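Local coordinates for protein aspartate-semialdehyde dehydrogenase (Cryptococcus neoformans var. neoformans JEC21, PDB 5CEF) that catalyses the NADPH-dependent reductive dephosphorylation of 4-phospho-L-aspartate to its semialdehyde, the second step in making the aspartate family of amino acids, at residues E275-N278 with A279-Y283; P306-Q310 with P311-K315. One frame throughout, in Å; residues are numbered along the deposited sequence.

Contact 1: E275-N278 with A279-Y283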
loop_
_atom_site.group_PDB
_atom_site.type_symbol
_atom_site.label_atom_id
_atom_site.label_comp_id
_atom_site.label_asym_id
_atom_site.label_seq_id
_atom_site.Cartn_x
_atom_site.Cartn_y
_atom_site.Cartn_z
ATOM N N GLU A 275 23.870 14.671 24.975
ATOM C CA GLU A 275 25.053 15.102 24.259
ATOM C C GLU A 275 24.972 14.713 22.808
ATOM O O GLU A 275 25.447 15.456 21.940
ATOM C CB GLU A 275 26.313 14.534 24.905
ATOM C CG GLU A 275 26.618 15.164 26.268
ATOM C CD GLU A 275 27.746 14.477 27.026
ATOM O OE1 GLU A 275 27.872 13.232 27.005
ATOM O OE2 GLU A 275 28.524 15.195 27.665
ATOM N N VAL A 276 24.348 13.561 22.531
ATOM C CA VAL A 276 24.215 13.087 21.160
ATOM C C VAL A 276 23.196 13.943 20.415
ATOM O O VAL A 276 23.446 14.359 19.281
ATOM C CB VAL A 276 23.862 11.590 21.075
ATOM C CG1 VAL A 276 23.566 11.200 19.635
ATOM C CG2 VAL A 276 25.001 10.720 21.594
ATOM N N GLU A 277 22.066 14.220 21.050
ATOM C CA GLU A 277 21.098 15.145 20.478
ATOM C C GLU A 277 21.735 16.475 20.078
ATOM O O GLU A 277 21.516 16.973 18.971
ATOM C CB GLU A 277 19.947 15.356 21.455
ATOM C CG GLU A 277 19.085 14.093 21.621
ATOM C CD GLU A 277 17.976 14.221 22.656
ATOM O OE1 GLU A 277 18.140 14.908 23.696
ATOM O OE2 GLU A 277 16.942 13.582 22.445
ATOM N N ASN A 278 22.565 17.036 20.955
ATOM C CA ASN A 278 23.240 18.303 20.648
ATOM C C ASN A 278 24.206 18.199 19.540
ATOM O O ASN A 278 24.239 19.073 18.694
ATOM C CB ASN A 278 23.924 18.902 21.865
ATOM C CG ASN A 278 22.922 19.282 22.904
ATOM O OD1 ASN A 278 21.783 19.657 22.572
ATOM N ND2 ASN A 278 23.292 19.133 24.165
ATOM N N ALA A 279 24.971 17.124 19.514
ATOM C CA ALA A 279 25.901 16.915 18.419
ATOM C C ALA A 279 25.186 16.956 17.048
ATOM O O ALA A 279 25.701 17.548 16.089
ATOM C CB ALA A 279 26.657 15.606 18.607
ATOM N N PHE A 280 24.018 16.333 16.973
ATOM C CA PHE A 280 23.246 16.336 15.754
ATOM C C PHE A 280 22.691 17.718 15.436
ATOM O O PHE A 280 22.876 18.206 14.313
ATOM C CB PHE A 280 22.107 15.311 15.815
ATOM C CG PHE A 280 22.547 13.864 15.729
ATOM C CD1 PHE A 280 23.513 13.450 14.840
ATOM C CD2 PHE A 280 21.943 12.892 16.495
ATOM C CE1 PHE A 280 23.883 12.111 14.747
ATOM C CE2 PHE A 280 22.311 11.560 16.412
ATOM C CZ PHE A 280 23.292 11.176 15.544
ATOM N N ARG A 281 22.014 18.348 16.390
ATOM C CA ARG A 281 21.479 19.737 16.199
ATOM C C ARG A 281 22.489 20.748 15.747
ATOM O O ARG A 281 22.169 21.580 14.917
ATOM C CB ARG A 281 20.908 20.329 17.467
ATOM C CG ARG A 281 19.605 19.742 17.833
ATOM C CD ARG A 281 18.837 20.651 18.799
ATOM N NE ARG A 281 17.839 19.780 19.398
ATOM C CZ ARG A 281 18.058 19.007 20.452
ATOM N NH1 ARG A 281 19.219 19.083 21.108
ATOM N NH2 ARG A 281 17.089 18.177 20.858
ATOM N N GLU A 282 23.682 20.687 16.311
ATOM C CA GLU A 282 24.707 21.703 16.086
ATOM C C GLU A 282 25.560 21.422 14.845
ATOM O O GLU A 282 26.244 22.310 14.393
ATOM C CB GLU A 282 25.656 21.808 17.309
ATOM C CG GLU A 282 25.005 22.276 18.620
ATOM C CD GLU A 282 25.814 21.876 19.879
ATOM O OE1 GLU A 282 27.055 21.719 19.768
ATOM O OE2 GLU A 282 25.207 21.691 20.984
ATOM N N TYR A 283 25.525 20.202 14.305
ATOM C CA TYR A 283 26.407 19.845 13.215
ATOM C C TYR A 283 26.288 20.820 12.048
ATOM O O TYR A 283 25.184 21.101 11.559
ATOM C CB TYR A 283 26.118 18.448 12.718
ATOM C CG TYR A 283 26.975 17.993 11.512
ATOM C CD1 TYR A 283 28.322 17.632 11.683
ATOM C CD2 TYR A 283 26.448 17.852 10.248
ATOM C CE1 TYR A 283 29.111 17.195 10.630
ATOM C CE2 TYR A 283 27.266 17.430 9.196
ATOM C CZ TYR A 283 28.596 17.110 9.413
ATOM O OH TYR A 283 29.409 16.689 8.407
#

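Contact 2: P306-Q310 with P311-K315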
loop_
_atom_site.group_PDB
_atom_site.type_symbol
_atom_site.label_atom_id
_atom_site.label_comp_id
_atom_site.label_asym_id
_atom_site.label_seq_id
_atom_site.Cartn_x
_atom_site.Cartn_y
_atom_site.Cartn_z
ATOM N N PRO A 306 8.718 10.464 20.342
ATOM C CA PRO A 306 9.235 9.093 20.427
ATOM C C PRO A 306 9.001 8.220 19.172
ATOM O O PRO A 306 9.682 7.208 19.015
ATOM C CB PRO A 306 8.471 8.504 21.644
ATOM C CG PRO A 306 7.242 9.335 21.795
ATOM C CD PRO A 306 7.561 10.703 21.236
ATOM N N ASP A 307 8.039 8.606 18.320
ATOM C CA ASP A 307 7.700 7.839 17.111
ATOM C C ASP A 307 8.138 8.488 15.799
ATOM O O ASP A 307 7.498 8.328 14.776
ATOM C CB ASP A 307 6.172 7.524 17.077
ATOM C CG ASP A 307 5.274 8.768 16.906
ATOM O OD1 ASP A 307 5.726 9.917 17.133
ATOM O OD2 ASP A 307 4.104 8.582 16.518
ATOM N N ARG A 308 9.209 9.262 15.841
ATOM C CA ARG A 308 9.671 10.025 14.668
ATOM C C ARG A 308 11.184 9.860 14.541
ATOM O O ARG A 308 11.852 9.629 15.552
ATOM C CB ARG A 308 9.302 11.501 14.823
ATOM C CG ARG A 308 7.821 11.782 14.985
ATOM C CD ARG A 308 7.053 11.490 13.714
ATOM N NE ARG A 308 7.136 12.597 12.762
ATOM C CZ ARG A 308 6.332 13.658 12.782
ATOM N NH1 ARG A 308 5.377 13.756 13.699
ATOM N NH2 ARG A 308 6.483 14.642 11.891
ATOM N N PRO A 309 11.730 9.992 13.323
ATOM C CA PRO A 309 11.099 10.410 12.086
ATOM C C PRO A 309 10.287 9.341 11.424
ATOM O O PRO A 309 10.516 8.176 11.689
ATOM C CB PRO A 309 12.283 10.761 11.207
ATOM C CG PRO A 309 13.347 9.875 11.688
ATOM C CD PRO A 309 13.176 9.905 13.170
ATOM N N GLN A 310 9.371 9.774 10.556
ATOM C CA GLN A 310 8.609 8.895 9.687
ATOM C C GLN A 310 8.716 9.448 8.291
ATOM O O GLN A 310 8.518 10.642 8.094
ATOM C CB GLN A 310 7.142 8.891 10.077
ATOM C CG GLN A 310 6.870 8.205 11.384
ATOM C CD GLN A 310 5.428 8.323 11.810
ATOM O OE1 GLN A 310 4.528 8.434 10.989
ATOM N NE2 GLN A 310 5.207 8.308 13.090
ATOM N N PRO A 311 9.024 8.604 7.292
ATOM C CA PRO A 311 9.316 9.114 5.922
ATOM C C PRO A 311 8.184 9.916 5.294
ATOM O O PRO A 311 8.435 10.892 4.617
ATOM C CB PRO A 311 9.580 7.848 5.127
ATOM C CG PRO A 311 9.028 6.741 5.951
ATOM C CD PRO A 311 9.219 7.161 7.374
ATOM N N ARG A 312 6.946 9.537 5.549
ATOM C CA ARG A 312 5.804 10.255 4.966
ATOM C C ARG A 312 5.521 11.558 5.674
ATOM O O ARG A 312 5.068 12.484 5.057
ATOM C CB ARG A 312 4.520 9.414 4.984
ATOM C CG ARG A 312 3.452 10.044 4.116
ATOM C CD ARG A 312 2.195 9.202 3.899
ATOM N NE ARG A 312 1.365 9.002 5.087
ATOM C CZ ARG A 312 0.656 9.947 5.677
ATOM N NH1 ARG A 312 0.658 11.198 5.191
ATOM N NH2 ARG A 312 -0.071 9.657 6.750
ATOM N N LEU A 313 5.800 11.637 6.956
ATOM C CA LEU A 313 5.555 12.863 7.696
ATOM C C LEU A 313 6.704 13.880 7.619
ATOM O O LEU A 313 6.460 15.081 7.566
ATOM C CB LEU A 313 5.296 12.550 9.149
ATOM C CG LEU A 313 3.909 12.198 9.667
ATOM C CD1 LEU A 313 3.123 11.428 8.651
ATOM C CD2 LEU A 313 3.941 11.524 11.030
ATOM N N ASP A 314 7.946 13.405 7.539
ATOM C CA ASP A 314 9.105 14.258 7.706
ATOM C C ASP A 314 9.879 14.490 6.424
ATOM O O ASP A 314 11.092 14.623 6.408
ATOM C CB ASP A 314 9.978 13.697 8.835
ATOM C CG ASP A 314 9.242 13.658 10.166
ATOM O OD1 ASP A 314 8.788 14.743 10.574
ATOM O OD2 ASP A 314 9.099 12.581 10.794
ATOM N N LYS A 315 9.169 14.605 5.332
ATOM C CA LYS A 315 9.787 15.087 4.101
ATOM C C LYS A 315 9.500 16.585 4.001
ATOM O O LYS A 315 8.581 17.099 4.638
ATOM C CB LYS A 315 9.272 14.322 2.884
ATOM C CG LYS A 315 7.781 14.457 2.599
ATOM C CD LYS A 315 7.325 13.264 1.787
ATOM C CE LYS A 315 5.873 13.348 1.359
ATOM N NZ LYS A 315 5.599 12.142 0.535
#

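Contact 1: E275-N278 with A279-Y283
Two turns of helix 273-282, in the dimerisation domain, bring Val276 and Phe280 together on the buried side and Asn278, Arg281 and Glu282 on the outer side. Four successive i to i+4 bonds hold the backbone, from Ala279 N to Glu275 O through Glu282 N to Asn278 O; the straightest runs from Arg281 N to Glu277 O, with an N-H...O angle of 179°. The side chains of Val276 and Phe280 run alongside each other in the same direction. Because Val276 CG1 stands anti to the backbone N (chi1 173°), it reaches along the helix and meets the ring obliquely, 3.5 Å from Phe280 CE2. The ring also packs on Ile300, Val302, Val325 and Ile328, while Ala279 rests on Ala173 and Phe174 of helix 158-174. On the polar side, the extended Arg281 chain runs back along the helix and places NH1 3.0 Å from Asn278 OD1, which sits at the guanidinium edge and in its plane; amide and guanidinium are turned 57° apart. Glu277 OE1, at 4.5 Å from Arg281 NH2, is too distant for a salt bridge, though its charge may still attract the guanidinium, which has a long, weak ion pair with Asp304. The extended Glu282 chain lies back along the preceding turn, its OE2 3.2 Å from Asn278 CB. This division of faces is characteristic of an amphipathic helix, here laid by its apolar side against the mixed sheet and helix 158-174.

Contact 2: P306-Q310 with P311-K315
Arg308 slides its guanidinium beneath Leu313, whose CD2 lies 3.6 Å above the guanidinium plane and over its centre, the two side chains roughly perpendicular. The guanidinium also holds Asp314 in a salt bridge through its NE and NH2 side, one nitrogen to each oxygen. Arg308 NE donates to the syn lone pair of Asp314 OD2 at 2.8 Å, nearly straight and in the guanidinium plane. Arg308 NH2 reaches Asp314 OD1 at 2.7 Å from 30° out of the carboxylate plane. Bends at chi2 and chi3 (-69° and -82°) fold the arginine round to this position. Asp314 OD2 takes a second bond on its anti lone pair from Gln310 N, also 2.8 Å away, so three N-H groups fix the carboxylate and would probably favour its charged form. The return bond, Asp314 N to Gln310 O at 2.9 Å, closes the turn. Gln310 NE2 is held by Asp307 O at 2.8 Å, and its OE1 by Asn204 of a second subunit. Arg312 NH2 donates to Leu199 O of the same neighbouring subunit, tying the turn to that subunit. The Pro311 side chain is about 7 Å from those of His257, the predicted proton acceptor, and Asn344, a probable NADP-binding residue, which places the turn near the active site. Within the chain, this loop lies between strands 300-302 and 323-330, with Pro309, a cis proline, and Pro311 and Asp314 packed on Leu341 of strand 336-342.

From the N terminus, the chain first forms helix 273-282, which carries contact 1, and then passes through helix 286-289 and strand 300-302 before reaching contact 2 in the loop that leads to strand 323-330. The contacts are in series, neither nested nor crossed; both are local, contact 1 within one helix and contact 2 round a turn, so neither closes a long loop. The centres of contact 1 and contact 2 are about 19 Å apart, and they do not touch. Both lie against the mixed sheet of the dimerisation domain: contact 1 rests on strands 300-302 and 323-330, whereas contact 2 packs on strand 336-342 and extends to a second subunit of the tetramer.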